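Local coordinates for odorant-binding protein 2a (Homo sapiens, PDB 4RUN) that binds and transports small hydrophobic volatile molecules as a monomeric lipocalin, with a higher affinity for aldehydes and large fatty acids, at residues A[29-37]-A[141-150]. The protein carries 2 engineered substitutions. Sequence-based numbering, arbitrary orientation.
Sequences RRPRKVSPV and DIFMPLQTGS
The aliphatic part of Arg30 lies over one face of the Phe143 ring, and its atoms can be followed outward from the backbone. Arg30 CB stands above and just beyond the CZ end of the ring, 3.8 Å from Phe143 CZ, and CG stays above the CZ-CE1 side. Arg30 CD stands 3.8 Å from the centroid of the Phe143 ring and only 15° off the normal, which identifies a CH-pi contact. Because the chain is extended from CG to NE, the guanidinium passes beyond the CD1 rim, its plane 19° from that of the ring; Arg30 NH1 turns back to lie 3.5 Å from Phe143 CD1. Arg30 NH2 runs on to Asp141 OD1, a long salt bridge at 3.8 Å; the carboxylate stands nearly perpendicular to the guanidinium, and its other oxygen, OD2, pairs with Lys23. Phe143 CZ also meets Pro31 CD. Replacing the Phe143 ring with an alanine's methyl would probably leave the Arg30 chain without its flat support and the guanidinium freer to swing from Asp141.

Further along, 33-34 and 146-147 pair as parallel strands, laying the last strand of this lipocalin against the start of 33-41, a barrel strand antiparallel to 12-21 and to 47-55. The evidence is a ladder of three backbone bonds: Leu146 N to Arg32 O (2.9 Å), Val34 N to Leu146 O, and Thr148 N to Val34 O. Lys33 and Leu146 lie side by side on one sheet face, Lys33 CG to Leu146 CB 4.0 Å. On the other, Val34 CG1, placed between the backbone N and the carbonyl carbon (chi1 68°), touches Pro145 CG. With Gln147 bent at chi2, Gln147 OE1 lies 3.6 Å from Val34 CG1, while Gln147 NE2 is hydrogen-bonded to Val16 O on strand 12-21.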
# COMPACT_ATOMS: atom_id res chain seq x y z
N ARG A 29 -0.88 -15.60 1.22
CA ARG A 29 -0.33 -14.55 0.38
C ARG A 29 0.03 -13.25 1.12
O ARG A 29 0.64 -12.36 0.54
CB ARG A 29 -1.33 -14.20 -0.72
CG ARG A 29 -0.67 -13.86 -2.03
CD ARG A 29 -1.64 -13.66 -3.17
NE ARG A 29 -0.97 -12.82 -4.15
CZ ARG A 29 -0.12 -13.26 -5.07
NH1 ARG A 29 0.15 -14.56 -5.19
NH2 ARG A 29 0.45 -12.40 -5.90
N ARG A 30 -0.35 -13.13 2.39
CA ARG A 30 -0.12 -11.90 3.15
C ARG A 30 1.34 -11.64 3.52
O ARG A 30 2.00 -12.52 4.05
CB ARG A 30 -0.88 -11.94 4.45
CG ARG A 30 -2.36 -12.12 4.30
CD ARG A 30 -3.05 -12.07 5.63
NE ARG A 30 -4.49 -12.15 5.46
CZ ARG A 30 -5.36 -11.84 6.41
NH1 ARG A 30 -4.94 -11.43 7.61
NH2 ARG A 30 -6.65 -11.93 6.15
N PRO A 31 1.83 -10.41 3.29
CA PRO A 31 3.11 -9.98 3.78
C PRO A 31 3.27 -10.14 5.30
O PRO A 31 2.43 -9.67 6.04
CB PRO A 31 3.13 -8.49 3.42
CG PRO A 31 2.23 -8.37 2.24
CD PRO A 31 1.18 -9.38 2.46
N ARG A 32 4.32 -10.84 5.73
CA ARG A 32 4.64 -10.98 7.14
C ARG A 32 5.42 -9.76 7.56
O ARG A 32 5.24 -9.26 8.66
CB ARG A 32 5.54 -12.18 7.42
CG ARG A 32 4.88 -13.54 7.26
CD ARG A 32 5.93 -14.65 7.37
NE ARG A 32 6.86 -14.45 8.49
CZ ARG A 32 8.20 -14.40 8.42
NH1 ARG A 32 8.84 -14.53 7.26
NH2 ARG A 32 8.92 -14.21 9.52
N LYS A 33 6.34 -9.35 6.70
CA LYS A 33 7.24 -8.25 6.97
C LYS A 33 7.22 -7.36 5.77
O LYS A 33 6.72 -7.74 4.74
CB LYS A 33 8.66 -8.77 7.22
CG LYS A 33 8.73 -9.83 8.31
CD LYS A 33 10.13 -10.39 8.50
CE LYS A 33 10.31 -10.93 9.91
NZ LYS A 33 11.67 -11.49 10.13
N VAL A 34 7.74 -6.15 5.91
CA VAL A 34 7.74 -5.18 4.83
C VAL A 34 8.79 -4.09 5.08
O VAL A 34 8.96 -3.65 6.21
CB VAL A 34 6.34 -4.55 4.65
CG1 VAL A 34 6.00 -3.66 5.85
CG2 VAL A 34 6.27 -3.76 3.35
N SER A 35 9.50 -3.69 4.03
CA SER A 35 10.51 -2.65 4.13
C SER A 35 9.87 -1.28 3.98
O SER A 35 8.67 -1.19 3.71
CB SER A 35 11.55 -2.86 3.02
OG SER A 35 10.99 -2.59 1.74
N PRO A 36 10.65 -0.20 4.16
CA PRO A 36 10.17 1.12 3.74
C PRO A 36 9.97 1.18 2.23
O PRO A 36 10.64 0.46 1.50
CB PRO A 36 11.30 2.07 4.15
CG PRO A 36 12.05 1.35 5.21
CD PRO A 36 11.95 -0.10 4.84
N VAL A 37 9.05 2.03 1.80
CA VAL A 37 8.79 2.22 0.39
C VAL A 37 9.48 3.49 -0.08
O VAL A 37 9.22 4.57 0.43
CB VAL A 37 7.28 2.35 0.14
CG1 VAL A 37 6.99 2.43 -1.36
CG2 VAL A 37 6.53 1.18 0.78
N ASP A 141 -10.08 -8.57 8.55
CA ASP A 141 -9.06 -8.77 7.53
C ASP A 141 -8.00 -7.63 7.56
O ASP A 141 -7.31 -7.41 6.56
CB ASP A 141 -9.69 -8.83 6.14
CG ASP A 141 -10.70 -9.96 5.98
OD1 ASP A 141 -10.37 -11.12 6.32
OD2 ASP A 141 -11.82 -9.69 5.53
N ILE A 142 -7.89 -6.90 8.68
CA ILE A 142 -6.84 -5.90 8.82
C ILE A 142 -5.68 -6.52 9.59
O ILE A 142 -5.86 -7.03 10.68
CB ILE A 142 -7.29 -4.62 9.56
CG1 ILE A 142 -8.42 -3.94 8.79
CG2 ILE A 142 -6.11 -3.66 9.73
CD1 ILE A 142 -8.97 -2.70 9.46
N PHE A 143 -4.49 -6.43 9.02
CA PHE A 143 -3.32 -7.05 9.60
C PHE A 143 -2.17 -6.05 9.46
O PHE A 143 -2.22 -5.12 8.63
CB PHE A 143 -3.06 -8.42 8.95
CG PHE A 143 -2.67 -8.37 7.50
CD1 PHE A 143 -3.64 -8.39 6.51
CD2 PHE A 143 -1.33 -8.32 7.13
CE1 PHE A 143 -3.27 -8.36 5.17
CE2 PHE A 143 -0.96 -8.29 5.79
CZ PHE A 143 -1.92 -8.31 4.81
N MET A 144 -1.16 -6.20 10.30
CA MET A 144 -0.10 -5.21 10.41
C MET A 144 1.25 -5.87 10.27
O MET A 144 1.79 -6.44 11.23
CB MET A 144 -0.22 -4.49 11.74
CG MET A 144 -1.58 -3.86 11.94
SD MET A 144 -1.86 -3.65 13.69
CE MET A 144 -0.54 -2.50 14.09
N PRO A 145 1.82 -5.80 9.07
CA PRO A 145 3.07 -6.53 8.93
C PRO A 145 4.22 -5.89 9.69
O PRO A 145 4.15 -4.71 10.04
CB PRO A 145 3.32 -6.51 7.42
CG PRO A 145 2.56 -5.35 6.91
CD PRO A 145 1.37 -5.17 7.82
N LEU A 146 5.23 -6.68 10.00
CA LEU A 146 6.40 -6.20 10.73
C LEU A 146 7.18 -5.27 9.83
O LEU A 146 7.42 -5.59 8.67
CB LEU A 146 7.26 -7.37 11.12
CG LEU A 146 6.79 -8.13 12.36
CD1 LEU A 146 7.71 -9.33 12.54
CD2 LEU A 146 6.75 -7.22 13.59
N GLN A 147 7.54 -4.09 10.35
CA GLN A 147 8.33 -3.15 9.56
C GLN A 147 9.80 -3.48 9.73
O GLN A 147 10.27 -3.66 10.85
CB GLN A 147 8.06 -1.71 9.98
CG GLN A 147 8.40 -0.73 8.85
CD GLN A 147 7.20 -0.38 8.00
OE1 GLN A 147 7.24 -0.46 6.76
NE2 GLN A 147 6.10 0.01 8.66
N THR A 148 10.51 -3.58 8.61
CA THR A 148 11.89 -4.05 8.61
C THR A 148 12.71 -3.30 7.58
O THR A 148 12.17 -2.48 6.84
CB THR A 148 11.97 -5.55 8.25
OG1 THR A 148 11.42 -5.75 6.94
CG2 THR A 148 11.21 -6.40 9.27
N GLY A 149 14.01 -3.57 7.56
CA GLY A 149 14.84 -3.19 6.44
C GLY A 149 14.55 -4.16 5.30
O GLY A 149 13.68 -5.03 5.42
N SER A 150 15.28 -4.00 4.20
CA SER A 150 15.14 -4.89 3.06
C SER A 150 15.41 -6.33 3.47
O SER A 150 16.25 -6.59 4.34
CB SER A 150 16.11 -4.49 1.94
OG SER A 150 16.08 -5.42 0.87